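PDB 4OEU: putative peptide ABC-transport system periplasmic peptide-binding protein from Campylobacter jejuni, which probably serves as the periplasmic solute-binding component of an ABC importer and holds nickel(II) together with a free histidine in its cleft. Local coordinates for residues E12-R17 with I194-D199; A16-A21 with N31-G36; E24-V29 with G479-G484; E42-K47 with T475-H480. All coordinates share one frame; numbering follows the deposited sequence.

Contact 1: residues E12-R17 with I194-D199; sequences ENEIAR and IKHIFD
The carbonyl oxygen of E12 lies 3.1 Å from H196 NE2, at the imidazole edge and near its plane; CB of F198 packs against the same E12 O at 3.7 Å. Beside this, the chain of E14 lies over one face of the H196 ring, with CB 4.0 Å from the ring centroid in a CH-pi contact. Because E14 is extended beyond CG, its carboxylate reaches the far rim of the same face, where OE1 sits 3.1 Å above the ring plane. H196 has its ring anti to the backbone N (chi1 172°), which carries it out from the end of strand 191-196 to meet this loop. The backbones come together at E12, whose CA makes a CA-H...O contact of 3.2 Å with I197 O. The other carboxylate oxygen, E14 OE2, is hydrogen-bonded to G171 N. With a carboxylate over its face and a carbonyl at its edge, the H196 imidazole sits where positive charge would probably be stabilised.

Contact 2: residues A16-A21 with N31-G36; sequences ARINPA and NLVFSG. With MG (magnesium ion), chain E.
P20 sits squarely over the ring of F34, its CD 3.5 Å from the ring centroid and only 7° off the normal, a close CH-pi contact. V33 CG1 lies over the opposite face, offset toward the rim, so the phenyl ring is held between the proline and its own chain neighbour. I18 O comes in at the ring edge, 3.3 Å from F34 CE2, and more loosely I18 CG2 meets V33 CG2 at 4.1 Å. An Asx turn, in which N19 OD1 accepts from A21 N, shapes the loop that presents the proline, and N19 ND2 is hydrogen-bonded to N154 OD1. The other side of 31-36 is wet. N31 binds magnesium through OD1 at 2.0 Å, and five waters complete six ligands. One of these waters donates to F34 O and another accepts from G36 N, tying the backbone after the helix to the metal's hydration shell. The dry side is continued by strand 163-169, where F165 and W168 touch I18, and by F176 of strand 173-178 against V33.

Contact 3: residues E24-V29 with G479-G484; sequences EDHDAV and GHHGVG. With NI (nickel (II) ion), chain C; HIS (histidine), chain D.
A nickel(II) site joins these two loops: H26 from one and the adjacent H480 and H481 from the other bind the metal through their NE2 atoms, and a free histidine supplies the remaining three ligands through its N, O and ND1. The bonds are 2.0 Å from nickel to H26 NE2, 2.1 Å to H480 NE2 and 2.2 Å to H481 NE2. The H26 ring is turned steeply against its partners, its plane at 79° to that of H480 and 61° to that of H481. H480 has its ring anti to the backbone N, whereas in H481 the ring lies beside the backbone N; these different first torsions, together with the backbone turn at H481, bring two consecutive rings onto one metal. Each imidazole is also gripped at ND1. H26 ND1 donates to E24 O at 2.7 Å, almost straight at 176° and in the ring plane, while H480 and H481 bond to D240 and E12. Away from the metal, V483 CG2 rests 3.5 Å from D25 O and V483 CG1 packs against D27 O, and a water donates to both D25 O and H480 O. Acidic second-shell partners on two of the three imidazoles would probably strengthen their donation to nickel, and six N and O ligands, three of them from the free histidine, imply that metal and amino acid are held as one complex.

Contact 4: residues E42-K47 with T475-H480; sequences ENMSLK and TRTLGH. With NI (nickel (II) ion), chain C; HIS (histidine), chain D.
Sulfur packing carries most of this contact: the end of M44 folds over the side chain of R476, with SD 3.5 Å from R476 CD and 3.6 Å from R476 NE. The methionine is bent at chi2 and chi3 (-57° and -55°), which brings its methyl CE over the centre of one guanidinium face, 4.3 Å above the plane. R476 is extended from CG to NE, and M44 crosses it at about a right angle. Apolar contact continues along the methionine to M44 CG, which meets T477 CB at 4.0 Å. The polar component is indirect. Water 7 donates to E42 O at 3.1 Å and accepts from T477 N at 3.2 Å, bridging the two backbones, while E42 O also lies 3.3 Å from R476 CB. The charged end of R476 is engaged beyond the two segments, with NH2 hydrogen-bonded to D41 O and the side chain in a cation-pi contact with W487. The same arginine is thus anchored to the turn that it packs against, its hydrogen bond falling just before E42. This surface contact lies where the turn between strands 38-40 and 46-56 meets the loop after strand 454-467; T475 and L478 of that loop lean on strand 231-236, and L46 reaches helix 129-132.

How the contacts relate
Contact 2 is the buried one, packed from apolar side chains and a ring, whereas contacts 1 and 4 lie at the surface and mix polar with apolar touches; contact 3 is partly buried and nearest the centre of the chain. Contacts 1 and 2 share A16 and R17 and meet through I194 and L32. Contact 1 supplies one second-shell partner of contact 3, since E12 OE2 probably hydrogen-bonds H481 ND1. Contacts 3 and 4 share G479 and H480, so one loop runs from the nickel to the M44 packing. Metals differ too: protein and free histidine fill the nickel shell, while magnesium at contact 2 keeps mostly water.

Contact 1: residues E12-R17 with I194-D199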
loop_
_atom_site.group_PDB
_atom_site.type_symbol
_atom_site.label_atom_id
_atom_site.label_comp_id
_atom_site.label_asym_id
_atom_site.label_seq_id
_atom_site.Cartn_x
_atom_site.Cartn_y
_atom_site.Cartn_z
ATOM N N GLU A 12 1.298 7.930 -10.027
ATOM C CA GLU A 12 0.470 8.942 -9.375
ATOM C C GLU A 12 1.071 9.448 -8.065
ATOM O O GLU A 12 0.878 10.608 -7.703
ATOM C CB GLU A 12 -0.948 8.408 -9.119
ATOM C CG GLU A 12 -1.033 7.250 -8.127
ATOM C CD GLU A 12 -2.466 6.915 -7.723
ATOM O OE1 GLU A 12 -3.286 7.851 -7.587
ATOM O OE2 GLU A 12 -2.770 5.715 -7.537
ATOM N N ASN A 13 1.807 8.596 -7.357
ATOM C CA ASN A 13 2.310 8.977 -6.040
ATOM C C ASN A 13 3.806 9.254 -6.048
ATOM O O ASN A 13 4.587 8.526 -6.663
ATOM C CB ASN A 13 1.997 7.898 -5.000
ATOM C CG ASN A 13 0.572 7.969 -4.494
ATOM O OD1 ASN A 13 -0.319 7.304 -5.024
ATOM N ND2 ASN A 13 0.346 8.789 -3.472
ATOM N N GLU A 14 4.194 10.295 -5.321
ATOM C CA GLU A 14 5.584 10.724 -5.236
ATOM C C GLU A 14 6.026 10.652 -3.779
ATOM O O GLU A 14 5.195 10.753 -2.876
ATOM C CB GLU A 14 5.724 12.148 -5.787
ATOM C CG GLU A 14 7.140 12.630 -6.037
ATOM C CD GLU A 14 7.168 14.049 -6.589
ATOM O OE1 GLU A 14 6.078 14.637 -6.777
ATOM O OE2 GLU A 14 8.275 14.573 -6.842
ATOM N N ILE A 15 7.321 10.476 -3.535
ATOM C CA ILE A 15 7.803 10.415 -2.161
ATOM C C ILE A 15 8.861 11.494 -1.948
ATOM O O ILE A 15 9.580 11.862 -2.879
ATOM C CB ILE A 15 8.366 8.999 -1.819
ATOM C CG1 ILE A 15 8.669 8.856 -0.324
ATOM C CG2 ILE A 15 9.601 8.672 -2.653
ATOM C CD1 ILE A 15 8.917 7.411 0.115
ATOM N N ALA A 16 8.955 11.998 -0.721
ATOM C CA ALA A 16 9.901 13.063 -0.404
ATOM C C ALA A 16 11.316 12.521 -0.222
ATOM O O ALA A 16 12.294 13.198 -0.549
ATOM C CB ALA A 16 9.456 13.816 0.839
ATOM N N ARG A 17 11.418 11.310 0.317
ATOM C CA ARG A 17 12.718 10.714 0.622
ATOM C C ARG A 17 12.894 9.336 -0.035
ATOM O O ARG A 17 12.223 8.361 0.333
ATOM C CB ARG A 17 12.890 10.612 2.145
ATOM C CG ARG A 17 12.834 11.962 2.864
ATOM C CD ARG A 17 12.879 11.806 4.371
ATOM N NE ARG A 17 11.647 11.225 4.893
ATOM C CZ ARG A 17 11.360 11.104 6.186
ATOM N NH1 ARG A 17 12.230 11.525 7.095
ATOM N NH2 ARG A 17 10.202 10.563 6.570
ATOM N N ILE A 194 10.779 8.441 -14.244
ATOM C CA ILE A 194 9.527 8.302 -13.514
ATOM C C ILE A 194 8.816 9.655 -13.436
ATOM O O ILE A 194 9.216 10.530 -12.671
ATOM C CB ILE A 194 9.760 7.746 -12.104
ATOM C CG1 ILE A 194 10.444 6.376 -12.185
ATOM C CG2 ILE A 194 8.447 7.686 -11.329
ATOM C CD1 ILE A 194 9.640 5.313 -12.921
ATOM N N LYS A 195 7.767 9.822 -14.233
ATOM C CA LYS A 195 7.064 11.097 -14.329
ATOM C C LYS A 195 5.894 11.128 -13.350
ATOM O O LYS A 195 5.084 10.201 -13.312
ATOM C CB LYS A 195 6.585 11.328 -15.765
ATOM C CG LYS A 195 6.294 12.786 -16.106
ATOM C CD LYS A 195 5.912 12.958 -17.574
ATOM C CE LYS A 195 5.710 14.435 -17.916
ATOM N NZ LYS A 195 5.367 14.655 -19.350
ATOM N N HIS A 196 5.815 12.179 -12.540
ATOM C CA HIS A 196 4.746 12.262 -11.549
ATOM C C HIS A 196 3.482 12.879 -12.146
ATOM O O HIS A 196 3.450 14.065 -12.476
ATOM C CB HIS A 196 5.201 13.067 -10.327
ATOM C CG HIS A 196 4.103 13.358 -9.349
ATOM N ND1 HIS A 196 3.775 14.638 -8.956
ATOM C CD2 HIS A 196 3.258 12.532 -8.683
ATOM C CE1 HIS A 196 2.778 14.589 -8.091
ATOM N NE2 HIS A 196 2.445 13.324 -7.909
ATOM N N ILE A 197 2.448 12.056 -12.300
ATOM C CA ILE A 197 1.158 12.514 -12.802
ATOM C C ILE A 197 0.037 11.904 -11.966
ATOM O O ILE A 197 -0.188 10.690 -12.026
ATOM C CB ILE A 197 0.952 12.135 -14.283
ATOM C CG1 ILE A 197 1.977 12.839 -15.176
ATOM C CG2 ILE A 197 -0.474 12.454 -14.723
ATOM C CD1 ILE A 197 2.106 12.222 -16.545
ATOM N N PHE A 198 -0.645 12.729 -11.173
ATOM C CA PHE A 198 -1.726 12.234 -10.318
ATOM C C PHE A 198 -3.096 12.372 -10.987
ATOM O O PHE A 198 -4.074 11.753 -10.552
ATOM C CB PHE A 198 -1.725 12.960 -8.962
ATOM C CG PHE A 198 -1.671 14.461 -9.072
ATOM C CD1 PHE A 198 -2.810 15.194 -9.381
ATOM C CD2 PHE A 198 -0.480 15.138 -8.861
ATOM C CE1 PHE A 198 -2.760 16.573 -9.485
ATOM C CE2 PHE A 198 -0.421 16.519 -8.963
ATOM C CZ PHE A 198 -1.563 17.237 -9.278
ATOM N N ASP A 199 -3.155 13.170 -12.052
ATOM C CA ASP A 199 -4.396 13.367 -12.797
ATOM C C ASP A 199 -4.431 12.403 -13.979
ATOM O O ASP A 199 -3.626 12.513 -14.903
ATOM C CB ASP A 199 -4.506 14.817 -13.273
ATOM C CG ASP A 199 -5.850 15.130 -13.898
ATOM O OD1 ASP A 199 -6.478 14.205 -14.458
ATOM O OD2 ASP A 199 -6.279 16.301 -13.834
#

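Contact 2: residues A16-A21 with N31-G36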
loop_
_atom_site.group_PDB
_atom_site.type_symbol
_atom_site.label_atom_id
_atom_site.label_comp_id
_atom_site.label_asym_id
_atom_site.label_seq_id
_atom_site.Cartn_x
_atom_site.Cartn_y
_atom_site.Cartn_z
ATOM N N ALA A 16 8.955 11.998 -0.721
ATOM C CA ALA A 16 9.901 13.063 -0.404
ATOM C C ALA A 16 11.316 12.521 -0.222
ATOM O O ALA A 16 12.294 13.198 -0.549
ATOM C CB ALA A 16 9.456 13.816 0.839
ATOM N N ARG A 17 11.418 11.310 0.317
ATOM C CA ARG A 17 12.718 10.714 0.622
ATOM C C ARG A 17 12.894 9.336 -0.035
ATOM O O ARG A 17 12.223 8.361 0.333
ATOM C CB ARG A 17 12.890 10.612 2.145
ATOM C CG ARG A 17 12.834 11.962 2.864
ATOM C CD ARG A 17 12.879 11.806 4.371
ATOM N NE ARG A 17 11.647 11.225 4.893
ATOM C CZ ARG A 17 11.360 11.104 6.186
ATOM N NH1 ARG A 17 12.230 11.525 7.095
ATOM N NH2 ARG A 17 10.202 10.563 6.570
ATOM N N ILE A 18 13.815 9.256 -0.995
ATOM C CA ILE A 18 14.062 8.020 -1.731
ATOM C C ILE A 18 14.981 7.118 -0.907
ATOM O O ILE A 18 16.202 7.059 -1.113
ATOM C CB ILE A 18 14.670 8.312 -3.114
ATOM C CG1 ILE A 18 13.810 9.356 -3.837
ATOM C CG2 ILE A 18 14.776 7.037 -3.955
ATOM C CD1 ILE A 18 14.361 9.773 -5.179
ATOM N N ASN A 19 14.352 6.414 0.027
ATOM C CA ASN A 19 15.035 5.696 1.085
ATOM C C ASN A 19 14.106 4.610 1.635
ATOM O O ASN A 19 13.009 4.918 2.090
ATOM C CB ASN A 19 15.439 6.696 2.172
ATOM C CG ASN A 19 16.261 6.080 3.288
ATOM O OD1 ASN A 19 16.160 4.887 3.584
ATOM N ND2 ASN A 19 17.058 6.918 3.947
ATOM N N PRO A 20 14.545 3.339 1.600
ATOM C CA PRO A 20 13.688 2.238 2.065
ATOM C C PRO A 20 13.204 2.415 3.496
ATOM O O PRO A 20 12.125 1.918 3.829
ATOM C CB PRO A 20 14.590 0.992 1.940
ATOM C CG PRO A 20 15.972 1.506 1.748
ATOM C CD PRO A 20 15.852 2.859 1.116
ATOM N N ALA A 21 13.961 3.141 4.312
ATOM C CA ALA A 21 13.581 3.377 5.703
ATOM C C ALA A 21 12.285 4.181 5.833
ATOM O O ALA A 21 11.650 4.186 6.892
ATOM C CB ALA A 21 14.703 4.094 6.432
ATOM N N ASN A 31 12.185 0.744 -5.172
ATOM C CA ASN A 31 12.554 -0.572 -5.699
ATOM C C ASN A 31 13.435 -0.472 -6.964
ATOM O O ASN A 31 13.991 -1.471 -7.413
ATOM C CB ASN A 31 11.306 -1.414 -5.993
ATOM C CG ASN A 31 11.612 -2.916 -6.058
ATOM O OD1 ASN A 31 12.364 -3.440 -5.236
ATOM N ND2 ASN A 31 11.038 -3.604 -7.043
ATOM N N LEU A 32 13.559 0.730 -7.535
ATOM C CA LEU A 32 14.448 0.957 -8.680
ATOM C C LEU A 32 15.886 1.164 -8.224
ATOM O O LEU A 32 16.829 0.554 -8.755
ATOM C CB LEU A 32 14.001 2.176 -9.491
ATOM C CG LEU A 32 12.590 2.202 -10.080
ATOM C CD1 LEU A 32 12.305 3.534 -10.756
ATOM C CD2 LEU A 32 12.420 1.077 -11.061
ATOM N N VAL A 33 16.043 2.032 -7.229
ATOM C CA VAL A 33 17.356 2.390 -6.709
ATOM C C VAL A 33 17.922 1.303 -5.800
ATOM O O VAL A 33 19.111 0.978 -5.874
ATOM C CB VAL A 33 17.301 3.717 -5.915
ATOM C CG1 VAL A 33 18.686 4.099 -5.411
ATOM C CG2 VAL A 33 16.712 4.832 -6.768
ATOM N N PHE A 34 17.066 0.738 -4.954
ATOM C CA PHE A 34 17.523 -0.199 -3.944
ATOM C C PHE A 34 17.092 -1.634 -4.227
ATOM O O PHE A 34 16.179 -1.880 -5.015
ATOM C CB PHE A 34 17.018 0.214 -2.562
ATOM C CG PHE A 34 17.410 1.607 -2.162
ATOM C CD1 PHE A 34 18.598 1.838 -1.484
ATOM C CD2 PHE A 34 16.599 2.693 -2.480
ATOM C CE1 PHE A 34 18.968 3.126 -1.113
ATOM C CE2 PHE A 34 16.961 3.981 -2.109
ATOM C CZ PHE A 34 18.145 4.200 -1.427
ATOM N N SER A 35 17.771 -2.572 -3.569
ATOM C CA SER A 35 17.386 -3.977 -3.582
ATOM C C SER A 35 17.504 -4.508 -2.165
ATOM O O SER A 35 18.366 -4.064 -1.406
ATOM C CB SER A 35 18.261 -4.795 -4.543
ATOM O OG SER A 35 19.638 -4.692 -4.221
ATOM N N GLY A 36 16.617 -5.425 -1.798
ATOM C CA GLY A 36 16.639 -6.014 -0.472
ATOM C C GLY A 36 17.343 -7.355 -0.464
ATOM O O GLY A 36 17.877 -7.783 -1.483
HETATM MG MG MG E . 13.456 -5.024 -4.539
HETATM O O HOH W 1 12.707 -6.209 -5.962
HETATM O O HOH W 2 15.258 -4.208 -5.864
HETATM O O HOH W 3 14.781 -6.850 -3.692
HETATM O O HOH W 4 13.903 -3.905 -2.628
HETATM O O HOH W 5 11.732 -5.823 -3.694
#

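Contact 3: residues E24-V29 with G479-G484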
loop_
_atom_site.group_PDB
_atom_site.type_symbol
_atom_site.label_atom_id
_atom_site.label_comp_id
_atom_site.label_asym_id
_atom_site.label_seq_id
_atom_site.Cartn_x
_atom_site.Cartn_y
_atom_site.Cartn_z
ATOM N N GLU A 24 6.520 3.650 2.227
ATOM C CA GLU A 24 5.151 3.537 2.689
ATOM C C GLU A 24 4.302 2.834 1.646
ATOM O O GLU A 24 3.095 3.062 1.570
ATOM C CB GLU A 24 4.597 4.922 2.983
ATOM C CG GLU A 24 5.264 5.608 4.158
ATOM C CD GLU A 24 4.853 7.060 4.279
ATOM O OE1 GLU A 24 4.386 7.632 3.274
ATOM O OE2 GLU A 24 5.000 7.635 5.375
ATOM N N ASP A 25 4.945 1.997 0.833
ATOM C CA ASP A 25 4.268 1.276 -0.241
ATOM C C ASP A 25 3.450 2.198 -1.151
ATOM O O ASP A 25 2.418 1.797 -1.688
ATOM C CB ASP A 25 3.361 0.186 0.332
ATOM C CG ASP A 25 4.141 -0.922 1.019
ATOM O OD1 ASP A 25 5.308 -1.155 0.638
ATOM O OD2 ASP A 25 3.576 -1.570 1.924
ATOM N N HIS A 26 3.909 3.433 -1.315
ATOM C CA HIS A 26 3.207 4.397 -2.153
ATOM C C HIS A 26 4.116 4.971 -3.228
ATOM O O HIS A 26 3.938 6.112 -3.633
ATOM C CB HIS A 26 2.642 5.542 -1.311
ATOM C CG HIS A 26 1.295 5.260 -0.718
ATOM N ND1 HIS A 26 1.116 4.435 0.372
ATOM C CD2 HIS A 26 0.063 5.712 -1.056
ATOM C CE1 HIS A 26 -0.170 4.386 0.677
ATOM N NE2 HIS A 26 -0.830 5.150 -0.177
ATOM N N ASP A 27 5.119 4.216 -3.655
ATOM C CA ASP A 27 6.072 4.752 -4.625
ATOM C C ASP A 27 6.648 3.672 -5.532
ATOM O O ASP A 27 6.502 2.482 -5.265
ATOM C CB ASP A 27 7.211 5.465 -3.906
ATOM C CG ASP A 27 8.186 4.490 -3.289
ATOM O OD1 ASP A 27 8.020 4.180 -2.091
ATOM O OD2 ASP A 27 9.083 4.003 -4.014
ATOM N N ALA A 28 7.337 4.108 -6.579
ATOM C CA ALA A 28 7.902 3.193 -7.554
ATOM C C ALA A 28 9.417 3.341 -7.640
ATOM O O ALA A 28 10.078 2.535 -8.280
ATOM C CB ALA A 28 7.271 3.424 -8.923
ATOM N N VAL A 29 9.960 4.382 -7.008
ATOM C CA VAL A 29 11.378 4.712 -7.151
ATOM C C VAL A 29 12.314 3.969 -6.190
ATOM O O VAL A 29 13.499 3.793 -6.495
ATOM C CB VAL A 29 11.608 6.232 -6.980
ATOM C CG1 VAL A 29 10.948 6.995 -8.126
ATOM C CG2 VAL A 29 11.059 6.719 -5.638
ATOM N N GLY A 479 -0.106 -4.240 -5.614
ATOM C CA GLY A 479 -0.478 -3.722 -4.313
ATOM C C GLY A 479 -1.310 -2.453 -4.427
ATOM O O GLY A 479 -1.808 -2.108 -5.504
ATOM N N HIS A 480 -1.437 -1.756 -3.302
ATOM C CA HIS A 480 -2.187 -0.508 -3.193
ATOM C C HIS A 480 -1.696 0.545 -4.202
ATOM O O HIS A 480 -0.487 0.727 -4.376
ATOM C CB HIS A 480 -2.075 -0.010 -1.743
ATOM C CG HIS A 480 -2.748 1.297 -1.483
ATOM N ND1 HIS A 480 -4.039 1.564 -1.882
ATOM C CD2 HIS A 480 -2.325 2.397 -0.815
ATOM C CE1 HIS A 480 -4.371 2.786 -1.506
ATOM N NE2 HIS A 480 -3.353 3.310 -0.845
ATOM N N HIS A 481 -2.642 1.206 -4.875
ATOM C CA HIS A 481 -2.375 2.168 -5.965
ATOM C C HIS A 481 -1.739 1.516 -7.193
ATOM O O HIS A 481 -1.288 2.212 -8.105
ATOM C CB HIS A 481 -1.462 3.319 -5.512
ATOM C CG HIS A 481 -2.070 4.226 -4.492
ATOM N ND1 HIS A 481 -3.082 5.118 -4.785
ATOM C CD2 HIS A 481 -1.785 4.396 -3.180
ATOM C CE1 HIS A 481 -3.399 5.793 -3.693
ATOM N NE2 HIS A 481 -2.629 5.371 -2.704
ATOM N N GLY A 482 -1.687 0.193 -7.224
ATOM C CA GLY A 482 -1.059 -0.476 -8.347
ATOM C C GLY A 482 0.453 -0.548 -8.214
ATOM O O GLY A 482 1.143 -0.962 -9.145
ATOM N N VAL A 483 0.970 -0.153 -7.054
ATOM C CA VAL A 483 2.400 -0.260 -6.786
ATOM C C VAL A 483 2.876 -1.689 -7.027
ATOM O O VAL A 483 2.262 -2.655 -6.557
ATOM C CB VAL A 483 2.743 0.156 -5.338
ATOM C CG1 VAL A 483 4.166 -0.252 -4.981
ATOM C CG2 VAL A 483 2.555 1.660 -5.158
ATOM N N GLY A 484 3.952 -1.813 -7.801
ATOM C CA GLY A 484 4.495 -3.106 -8.152
ATOM C C GLY A 484 4.381 -3.409 -9.630
ATOM O O GLY A 484 4.912 -4.418 -10.099
HETATM NI NI NI C . -2.833 5.291 -0.508
HETATM N N HIS D . -3.242 4.884 1.339
HETATM C CA HIS D . -4.389 5.698 1.733
HETATM C C HIS D . -5.384 5.811 0.590
HETATM O O HIS D . -5.043 5.488 -0.543
HETATM C CB HIS D . -3.933 7.097 2.147
HETATM C CG HIS D . -3.365 7.906 1.026
HETATM N ND1 HIS D . -2.656 7.336 -0.023
HETATM C CD2 HIS D . -3.387 9.235 0.768
HETATM C CE1 HIS D . -2.271 8.279 -0.857
HETATM N NE2 HIS D . -2.706 9.446 -0.404
HETATM O OXT HIS D . -6.520 6.270 0.752
HETATM O O HOH W 6 0.974 -0.547 -2.211
#

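Contact 4: residues E42-K47 with T475-H480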
loop_
_atom_site.group_PDB
_atom_site.type_symbol
_atom_site.label_atom_id
_atom_site.label_comp_id
_atom_site.label_asym_id
_atom_site.label_seq_id
_atom_site.Cartn_x
_atom_site.Cartn_y
_atom_site.Cartn_z
ATOM N N GLU A 42 7.142 -13.322 -10.536
ATOM C CA GLU A 42 5.864 -13.105 -11.204
ATOM C C GLU A 42 4.685 -13.755 -10.476
ATOM O O GLU A 42 3.533 -13.386 -10.703
ATOM C CB GLU A 42 5.947 -13.635 -12.636
ATOM C CG GLU A 42 6.180 -15.139 -12.714
ATOM C CD GLU A 42 6.517 -15.610 -14.112
ATOM O OE1 GLU A 42 6.217 -14.881 -15.081
ATOM O OE2 GLU A 42 7.076 -16.719 -14.245
ATOM N N ASN A 43 4.979 -14.717 -9.605
ATOM C CA ASN A 43 3.939 -15.434 -8.870
ATOM C C ASN A 43 3.862 -15.027 -7.403
ATOM O O ASN A 43 3.174 -15.671 -6.607
ATOM C CB ASN A 43 4.164 -16.944 -8.978
ATOM C CG ASN A 43 4.187 -17.427 -10.418
ATOM O OD1 ASN A 43 3.164 -17.403 -11.107
ATOM N ND2 ASN A 43 5.353 -17.867 -10.881
ATOM N N MET A 44 4.575 -13.953 -7.068
ATOM C CA MET A 44 4.696 -13.436 -5.705
ATOM C C MET A 44 5.388 -14.425 -4.771
ATOM O O MET A 44 5.199 -14.381 -3.554
ATOM C CB MET A 44 3.325 -13.061 -5.131
ATOM C CG MET A 44 2.527 -12.093 -5.992
ATOM S SD MET A 44 3.448 -10.575 -6.305
ATOM C CE MET A 44 3.836 -10.066 -4.641
ATOM N N SER A 45 6.222 -15.288 -5.339
ATOM C CA SER A 45 6.981 -16.236 -4.535
ATOM C C SER A 45 8.279 -15.608 -4.055
ATOM O O SER A 45 8.946 -14.887 -4.795
ATOM C CB SER A 45 7.277 -17.509 -5.326
ATOM O OG SER A 45 6.086 -18.226 -5.591
ATOM N N LEU A 46 8.634 -15.901 -2.811
ATOM C CA LEU A 46 9.872 -15.416 -2.221
ATOM C C LEU A 46 11.092 -15.924 -2.994
ATOM O O LEU A 46 11.245 -17.123 -3.214
ATOM C CB LEU A 46 9.959 -15.863 -0.762
ATOM C CG LEU A 46 10.918 -15.105 0.149
ATOM C CD1 LEU A 46 10.437 -13.683 0.377
ATOM C CD2 LEU A 46 11.076 -15.851 1.460
ATOM N N LYS A 47 11.937 -14.997 -3.431
ATOM C CA LYS A 47 13.157 -15.333 -4.156
ATOM C C LYS A 47 14.361 -14.632 -3.538
ATOM O O LYS A 47 14.226 -13.570 -2.930
ATOM C CB LYS A 47 13.032 -14.943 -5.633
ATOM C CG LYS A 47 12.106 -15.820 -6.459
ATOM C CD LYS A 47 12.715 -17.191 -6.700
ATOM C CE LYS A 47 11.852 -18.021 -7.641
ATOM N NZ LYS A 47 11.687 -17.377 -8.979
ATOM N N THR A 475 3.114 -9.236 -15.798
ATOM C CA THR A 475 2.100 -8.888 -14.808
ATOM C C THR A 475 2.240 -9.742 -13.554
ATOM O O THR A 475 2.848 -10.813 -13.586
ATOM C CB THR A 475 0.674 -9.058 -15.368
ATOM O OG1 THR A 475 0.459 -10.436 -15.713
ATOM C CG2 THR A 475 0.480 -8.196 -16.603
ATOM N N ARG A 476 1.678 -9.253 -12.452
ATOM C CA ARG A 476 1.576 -10.013 -11.214
ATOM C C ARG A 476 0.589 -9.308 -10.302
ATOM O O ARG A 476 0.115 -8.221 -10.625
ATOM C CB ARG A 476 2.944 -10.170 -10.529
ATOM C CG ARG A 476 3.395 -8.974 -9.698
ATOM C CD ARG A 476 4.824 -9.167 -9.212
ATOM N NE ARG A 476 5.228 -8.142 -8.251
ATOM C CZ ARG A 476 6.375 -8.156 -7.581
ATOM N NH1 ARG A 476 6.658 -7.182 -6.730
ATOM N NH2 ARG A 476 7.238 -9.145 -7.758
ATOM N N THR A 477 0.277 -9.923 -9.169
ATOM C CA THR A 477 -0.645 -9.329 -8.214
ATOM C C THR A 477 -0.095 -8.004 -7.698
ATOM O O THR A 477 0.961 -7.961 -7.065
ATOM C CB THR A 477 -0.905 -10.273 -7.029
ATOM O OG1 THR A 477 -1.395 -11.529 -7.517
ATOM C CG2 THR A 477 -1.923 -9.662 -6.081
ATOM N N LEU A 478 -0.814 -6.922 -7.980
ATOM C CA LEU A 478 -0.353 -5.590 -7.610
ATOM C C LEU A 478 -0.760 -5.250 -6.183
ATOM O O LEU A 478 -1.625 -5.907 -5.603
ATOM C CB LEU A 478 -0.908 -4.541 -8.582
ATOM C CG LEU A 478 -0.567 -4.721 -10.067
ATOM C CD1 LEU A 478 -1.072 -3.550 -10.901
ATOM C CD2 LEU A 478 0.930 -4.889 -10.249
ATOM N N GLY A 479 -0.106 -4.240 -5.614
ATOM C CA GLY A 479 -0.478 -3.722 -4.313
ATOM C C GLY A 479 -1.310 -2.453 -4.427
ATOM O O GLY A 479 -1.808 -2.108 -5.504
ATOM N N HIS A 480 -1.437 -1.756 -3.302
ATOM C CA HIS A 480 -2.187 -0.508 -3.193
ATOM C C HIS A 480 -1.696 0.545 -4.202
ATOM O O HIS A 480 -0.487 0.727 -4.376
ATOM C CB HIS A 480 -2.075 -0.010 -1.743
ATOM C CG HIS A 480 -2.748 1.297 -1.483
ATOM N ND1 HIS A 480 -4.039 1.564 -1.882
ATOM C CD2 HIS A 480 -2.325 2.397 -0.815
ATOM C CE1 HIS A 480 -4.371 2.786 -1.506
ATOM N NE2 HIS A 480 -3.353 3.310 -0.845
HETATM NI NI NI C . -2.833 5.291 -0.508
HETATM N N HIS D . -3.242 4.884 1.339
HETATM C CA HIS D . -4.389 5.698 1.733
HETATM C C HIS D . -5.384 5.811 0.590
HETATM O O HIS D . -5.043 5.488 -0.543
HETATM C CB HIS D . -3.933 7.097 2.147
HETATM C CG HIS D . -3.365 7.906 1.026
HETATM N ND1 HIS D . -2.656 7.336 -0.023
HETATM C CD2 HIS D . -3.387 9.235 0.768
HETATM C CE1 HIS D . -2.271 8.279 -0.857
HETATM N NE2 HIS D . -2.706 9.446 -0.404
HETATM O OXT HIS D . -6.520 6.270 0.752
HETATM O O HOH W 7 1.073 -12.979 -8.848
#